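Local coordinates for protein serine protease inhibitor 4, isoform B (Drosophila melanogaster, PDB 4P0F) that is a serpin, here in its cleaved form, that probably inhibits serine-type and perhaps cysteine-type endopeptidases, at residues A5-F10 against F78-A83; R13-S18 against D369-W374. All blocks are in the same frame, centred on the assembly; numbering follows the deposited sequence.

Contact 1 of 2, residues A5-F10 against F78-A83; sequences AAHQEF and FHQVLA
F10 and V81 meet where two helices of the serpin fold, 6-28 and 71-84, cross almost at a right angle (signed angle -91° for the short segments). The axes of the segments 6-10 and 78-83 come no closer than 10.5 Å, so side chains alone bridge the space.

The aromatic part of the contact is an edge-to-face pair. F10 brings its CE2-CZ edge down on the F78 ring, with the centroids 4.9 Å apart and the planes at 87°. CE2 of F10 stands 3.6 Å above the F78 plane, over the middle of the ring, while F10 CZ comes within 3.7 Å of F78 CE2. The torsion of F10 explains the reach: with CG anti to the backbone N (chi1 -177°), the ring extends from its helix toward 71-84. The CB of F78 points away from helix 6-28, and it is the ring that swings back to offer its face. Q42 of helix 38-49 touches both rings, and F117 meets the F78 ring with its plane tilted.

A CH-pi contact covers one face of the F10 ring: V81 CG2 lies over it, 4.0 Å from the centroid and displaced toward the CD1-CE1 rim. F10 is thus held by its edge against F78 and by this face against V81, in the buried part of the contact.

Nearer the N terminus the contact turns polar and is exposed. H7 and A6 are also poorly ordered, so their positions deserve less weight. A6 CB lies 4.0 Å from Q80 OE1. The H7 ring presents its CD2-NE2 edge to the Q80 amide, the two planes nearly perpendicular; H7 NE2 and Q80 NE2 are 3.2 Å apart, but the angle is too poor for a hydrogen bond.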
loop_
_atom_site.group_PDB
_atom_site.type_symbol
_atom_site.label_atom_id
_atom_site.label_comp_id
_atom_site.label_asym_id
_atom_site.label_seq_id
_atom_site.Cartn_x
_atom_site.Cartn_y
_atom_site.Cartn_z
ATOM N N ALA A 5 -13.950 -7.895 16.186
ATOM C CA ALA A 5 -12.999 -8.644 16.998
ATOM C C ALA A 5 -11.889 -9.201 16.117
ATOM O O ALA A 5 -10.728 -8.822 16.249
ATOM C CB ALA A 5 -13.702 -9.763 17.747
ATOM N N ALA A 6 -12.253 -10.109 15.219
ATOM C CA ALA A 6 -11.318 -10.597 14.220
ATOM C C ALA A 6 -10.986 -9.465 13.255
ATOM O O ALA A 6 -9.848 -9.324 12.806
ATOM C CB ALA A 6 -11.899 -11.787 13.473
ATOM N N HIS A 7 -11.993 -8.654 12.950
ATOM C CA HIS A 7 -11.832 -7.525 12.046
ATOM C C HIS A 7 -10.937 -6.452 12.656
ATOM O O HIS A 7 -10.097 -5.861 11.964
ATOM C CB HIS A 7 -13.194 -6.927 11.692
ATOM C CG HIS A 7 -14.086 -7.862 10.936
ATOM N ND1 HIS A 7 -15.327 -7.489 10.465
ATOM C CD2 HIS A 7 -13.918 -9.154 10.568
ATOM C CE1 HIS A 7 -15.883 -8.510 9.839
ATOM N NE2 HIS A 7 -15.050 -9.533 9.888
ATOM N N GLN A 8 -11.130 -6.184 13.947
ATOM C CA GLN A 8 -10.310 -5.192 14.632
ATOM C C GLN A 8 -8.858 -5.646 14.669
ATOM O O GLN A 8 -7.951 -4.849 14.456
ATOM C CB GLN A 8 -10.807 -4.939 16.058
ATOM C CG GLN A 8 -12.183 -4.309 16.149
ATOM C CD GLN A 8 -12.539 -3.915 17.570
ATOM O OE1 GLN A 8 -13.238 -4.645 18.274
ATOM N NE2 GLN A 8 -12.054 -2.755 18.002
ATOM N N GLU A 9 -8.631 -6.932 14.924
ATOM C CA GLU A 9 -7.266 -7.441 14.972
ATOM C C GLU A 9 -6.578 -7.292 13.629
ATOM O O GLU A 9 -5.415 -6.907 13.562
ATOM C CB GLU A 9 -7.232 -8.909 15.392
ATOM C CG GLU A 9 -5.820 -9.490 15.396
ATOM C CD GLU A 9 -5.799 -10.982 15.610
ATOM O OE1 GLU A 9 -6.319 -11.441 16.647
ATOM O OE2 GLU A 9 -5.262 -11.693 14.732
ATOM N N PHE A 10 -7.291 -7.621 12.557
ATOM C CA PHE A 10 -6.709 -7.546 11.226
ATOM C C PHE A 10 -6.237 -6.120 10.968
ATOM O O PHE A 10 -5.135 -5.901 10.483
ATOM C CB PHE A 10 -7.713 -7.984 10.156
ATOM C CG PHE A 10 -7.140 -7.990 8.762
ATOM C CD1 PHE A 10 -7.083 -6.823 8.016
ATOM C CD2 PHE A 10 -6.656 -9.154 8.197
ATOM C CE1 PHE A 10 -6.540 -6.812 6.748
ATOM C CE2 PHE A 10 -6.121 -9.141 6.920
ATOM C CZ PHE A 10 -6.062 -7.979 6.197
ATOM N N PHE A 78 -8.349 -12.652 5.418
ATOM C CA PHE A 78 -8.295 -11.767 4.261
ATOM C C PHE A 78 -9.606 -11.783 3.500
ATOM O O PHE A 78 -10.026 -10.753 2.969
ATOM C CB PHE A 78 -7.130 -12.145 3.334
ATOM C CG PHE A 78 -5.800 -11.659 3.833
ATOM C CD1 PHE A 78 -5.095 -12.391 4.775
ATOM C CD2 PHE A 78 -5.284 -10.453 3.413
ATOM C CE1 PHE A 78 -3.887 -11.940 5.263
ATOM C CE2 PHE A 78 -4.072 -9.998 3.891
ATOM C CZ PHE A 78 -3.375 -10.744 4.819
ATOM N N HIS A 79 -10.270 -12.934 3.457
ATOM C CA HIS A 79 -11.547 -13.021 2.751
ATOM C C HIS A 79 -12.560 -12.062 3.333
ATOM O O HIS A 79 -13.322 -11.423 2.604
ATOM C CB HIS A 79 -12.131 -14.426 2.810
ATOM C CG HIS A 79 -13.469 -14.534 2.149
ATOM N ND1 HIS A 79 -13.622 -14.533 0.780
ATOM C CD2 HIS A 79 -14.716 -14.611 2.666
ATOM C CE1 HIS A 79 -14.904 -14.626 0.481
ATOM N NE2 HIS A 79 -15.591 -14.674 1.607
ATOM N N GLN A 80 -12.581 -11.989 4.662
ATOM C CA GLN A 80 -13.526 -11.126 5.362
ATOM C C GLN A 80 -13.440 -9.690 4.849
ATOM O O GLN A 80 -14.460 -9.040 4.632
ATOM C CB GLN A 80 -13.271 -11.167 6.872
ATOM C CG GLN A 80 -13.727 -12.458 7.541
ATOM C CD GLN A 80 -13.517 -12.445 9.046
ATOM O OE1 GLN A 80 -12.412 -12.197 9.530
ATOM N NE2 GLN A 80 -14.585 -12.706 9.795
ATOM N N VAL A 81 -12.224 -9.203 4.630
ATOM C CA VAL A 81 -12.031 -7.837 4.150
ATOM C C VAL A 81 -12.325 -7.705 2.666
ATOM O O VAL A 81 -13.038 -6.805 2.241
ATOM C CB VAL A 81 -10.591 -7.353 4.398
ATOM C CG1 VAL A 81 -10.422 -5.910 3.925
ATOM C CG2 VAL A 81 -10.233 -7.490 5.868
ATOM N N LEU A 82 -11.738 -8.601 1.875
ATOM C CA LEU A 82 -11.917 -8.579 0.432
ATOM C C LEU A 82 -13.387 -8.683 0.050
ATOM O O LEU A 82 -13.850 -7.993 -0.863
ATOM C CB LEU A 82 -11.118 -9.717 -0.209
ATOM C CG LEU A 82 -9.603 -9.614 -0.061
ATOM C CD1 LEU A 82 -8.944 -10.943 -0.396
ATOM C CD2 LEU A 82 -9.041 -8.522 -0.943
ATOM N N ALA A 83 -14.131 -9.528 0.759
ATOM C CA ALA A 83 -15.546 -9.714 0.460
ATOM C C ALA A 83 -16.352 -8.453 0.770
ATOM O O ALA A 83 -17.330 -8.148 0.091
ATOM C CB ALA A 83 -16.106 -10.892 1.236
#

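Contact 2 of 2, residues R13-S18 against D369-W374; sequences RLALFS and DLPLFW
This is a buried, mainly apolar contact in the serpin core, where helix 6-28 lies against the beginning of the C-terminal strand 370-377. P371 is the wedge: its CD lies 4.0 Å from L14 CG, and its CG sits 3.9 Å from A15 CA. The CD2 branch of L14 touches CD2 of L370 at 3.9 Å and also closes on P371 O, a buried carbonyl oxygen with no polar partner in the model.

S18 turns its hydroxyl back on its own helix. OG, anti to the carbonyl carbon (chi1 -60°), donates to L14 O at 2.7 Å from above the carbonyl plane, while S18 N reaches the same oxygen from the opposite face. The hydroxyl's flank then rests on P371 CG at 3.3 Å, and S18 CB packs 3.5 Å from W374 CE3. A valine here would probably leave L14 O with only its backbone donor and crowd the proline and tryptophan.

A classic beta bulge at L372 and F373, both facing L364 of strand 360-366, breaks the strand between P371 and W374. L255 of helix 255-260 touches A15 and P371, and F39 of helix 38-49 packs on L14.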
loop_
_atom_site.group_PDB
_atom_site.type_symbol
_atom_site.label_atom_id
_atom_site.label_comp_id
_atom_site.label_asym_id
_atom_site.label_seq_id
_atom_site.Cartn_x
_atom_site.Cartn_y
_atom_site.Cartn_z
ATOM N N ARG A 13 -3.112 -5.228 13.134
ATOM C CA ARG A 13 -1.878 -5.850 12.689
ATOM C C ARG A 13 -1.385 -5.233 11.383
ATOM O O ARG A 13 -0.185 -5.034 11.209
ATOM C CB ARG A 13 -2.080 -7.360 12.564
ATOM C CG ARG A 13 -2.372 -7.936 13.931
ATOM C CD ARG A 13 -2.234 -9.407 14.020
ATOM N NE ARG A 13 -2.376 -9.856 15.402
ATOM C CZ ARG A 13 -2.193 -11.111 15.783
ATOM N NH1 ARG A 13 -1.852 -12.023 14.883
ATOM N NH2 ARG A 13 -2.334 -11.457 17.054
ATOM N N LEU A 14 -2.309 -4.890 10.490
ATOM C CA LEU A 14 -1.947 -4.215 9.248
ATOM C C LEU A 14 -1.392 -2.819 9.524
ATOM O O LEU A 14 -0.434 -2.392 8.880
ATOM C CB LEU A 14 -3.149 -4.134 8.314
ATOM C CG LEU A 14 -2.884 -3.386 7.005
ATOM C CD1 LEU A 14 -1.704 -4.013 6.270
ATOM C CD2 LEU A 14 -4.120 -3.380 6.128
ATOM N N ALA A 15 -1.975 -2.117 10.492
ATOM C CA ALA A 15 -1.474 -0.791 10.863
ATOM C C ALA A 15 -0.031 -0.846 11.362
ATOM O O ALA A 15 0.774 0.028 11.043
ATOM C CB ALA A 15 -2.383 -0.138 11.917
ATOM N N LEU A 16 0.309 -1.869 12.137
ATOM C CA LEU A 16 1.672 -2.003 12.628
ATOM C C LEU A 16 2.617 -2.373 11.479
ATOM O O LEU A 16 3.688 -1.792 11.346
ATOM C CB LEU A 16 1.742 -3.039 13.751
ATOM C CG LEU A 16 3.133 -3.330 14.341
ATOM C CD1 LEU A 16 3.863 -2.069 14.758
ATOM C CD2 LEU A 16 3.004 -4.254 15.523
ATOM N N PHE A 17 2.217 -3.335 10.652
ATOM C CA PHE A 17 2.976 -3.648 9.443
ATOM C C PHE A 17 3.217 -2.390 8.608
ATOM O O PHE A 17 4.323 -2.179 8.100
ATOM C CB PHE A 17 2.252 -4.707 8.610
ATOM C CG PHE A 17 3.000 -5.120 7.368
ATOM C CD1 PHE A 17 4.231 -5.729 7.463
ATOM C CD2 PHE A 17 2.470 -4.890 6.110
ATOM C CE1 PHE A 17 4.922 -6.119 6.330
ATOM C CE2 PHE A 17 3.161 -5.274 4.974
ATOM C CZ PHE A 17 4.394 -5.884 5.095
ATOM N N SER A 18 2.198 -1.539 8.506
ATOM C CA SER A 18 2.294 -0.312 7.723
ATOM C C SER A 18 3.399 0.609 8.225
ATOM O O SER A 18 4.212 1.096 7.440
ATOM C CB SER A 18 0.970 0.457 7.740
ATOM O OG SER A 18 -0.097 -0.302 7.201
ATOM N N ASP A 369 -8.995 2.017 11.802
ATOM C CA ASP A 369 -7.551 1.949 11.651
ATOM C C ASP A 369 -7.151 0.905 10.642
ATOM O O ASP A 369 -6.142 0.253 10.829
ATOM C CB ASP A 369 -6.855 1.655 12.996
ATOM C CG ASP A 369 -7.068 0.231 13.483
ATOM O OD1 ASP A 369 -8.183 -0.312 13.320
ATOM O OD2 ASP A 369 -6.103 -0.340 14.037
ATOM N N LEU A 370 -7.917 0.756 9.558
ATOM C CA LEU A 370 -7.468 -0.123 8.477
ATOM C C LEU A 370 -6.859 0.717 7.357
ATOM O O LEU A 370 -7.591 1.354 6.601
ATOM C CB LEU A 370 -8.612 -0.982 7.938
ATOM C CG LEU A 370 -8.095 -2.225 7.190
ATOM C CD1 LEU A 370 -9.109 -3.349 7.221
ATOM C CD2 LEU A 370 -7.720 -1.908 5.755
ATOM N N PRO A 371 -5.517 0.740 7.258
ATOM C CA PRO A 371 -4.885 1.620 6.276
ATOM C C PRO A 371 -4.769 0.984 4.897
ATOM O O PRO A 371 -4.248 -0.119 4.764
ATOM C CB PRO A 371 -3.508 1.875 6.879
ATOM C CG PRO A 371 -3.213 0.665 7.666
ATOM C CD PRO A 371 -4.516 0.102 8.134
ATOM N N LEU A 372 -5.265 1.678 3.879
ATOM C CA LEU A 372 -5.211 1.173 2.504
ATOM C C LEU A 372 -4.035 1.772 1.751
ATOM O O LEU A 372 -3.394 1.095 0.945
ATOM C CB LEU A 372 -6.519 1.475 1.771
ATOM C CG LEU A 372 -7.747 0.741 2.307
ATOM C CD1 LEU A 372 -9.010 1.224 1.617
ATOM C CD2 LEU A 372 -7.590 -0.773 2.169
ATOM N N PHE A 373 -3.762 3.045 2.024
ATOM C CA PHE A 373 -2.622 3.761 1.466
ATOM C C PHE A 373 -1.967 4.573 2.578
ATOM O O PHE A 373 -2.636 5.022 3.521
ATOM C CB PHE A 373 -3.030 4.697 0.315
ATOM C CG PHE A 373 -3.518 3.988 -0.905
ATOM C CD1 PHE A 373 -4.834 3.593 -1.007
ATOM C CD2 PHE A 373 -2.659 3.717 -1.951
ATOM C CE1 PHE A 373 -5.292 2.940 -2.129
ATOM C CE2 PHE A 373 -3.119 3.065 -3.075
ATOM C CZ PHE A 373 -4.426 2.667 -3.150
ATOM N N TRP A 374 -0.669 4.777 2.440
ATOM C CA TRP A 374 0.133 5.496 3.414
ATOM C C TRP A 374 1.203 6.265 2.655
ATOM O O TRP A 374 1.804 5.735 1.715
ATOM C CB TRP A 374 0.755 4.510 4.400
ATOM C CG TRP A 374 1.243 5.088 5.679
ATOM C CD1 TRP A 374 2.208 6.035 5.833
ATOM C CD2 TRP A 374 0.817 4.729 7.005
ATOM N NE1 TRP A 374 2.394 6.307 7.167
ATOM C CE2 TRP A 374 1.556 5.515 7.905
ATOM C CE3 TRP A 374 -0.121 3.826 7.512
ATOM C CZ2 TRP A 374 1.382 5.429 9.286
ATOM C CZ3 TRP A 374 -0.289 3.739 8.875
ATOM C CH2 TRP A 374 0.455 4.534 9.747
#

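How the contacts relate
From the N terminus, helix 6-28 enters both contacts: 5-10 comes first and 13-18 follows along the same helix. Contact 1 closes a loop of 67 residues, mostly helical, by bringing 78-83 back against the start of the chain. Contact 2 closes a far longer one of 350 residues, returning the C-terminal strand to the first helix. Because 13-18 lies inside the first loop and 369-374 beyond it, the two loops cross. The centres are about 13 Å apart, and the contacts touch directly where F10 CD1 packs 4.1 Å from L370 CD1. Helix 6-28 thereby joins helix 71-84 to strand 370-377.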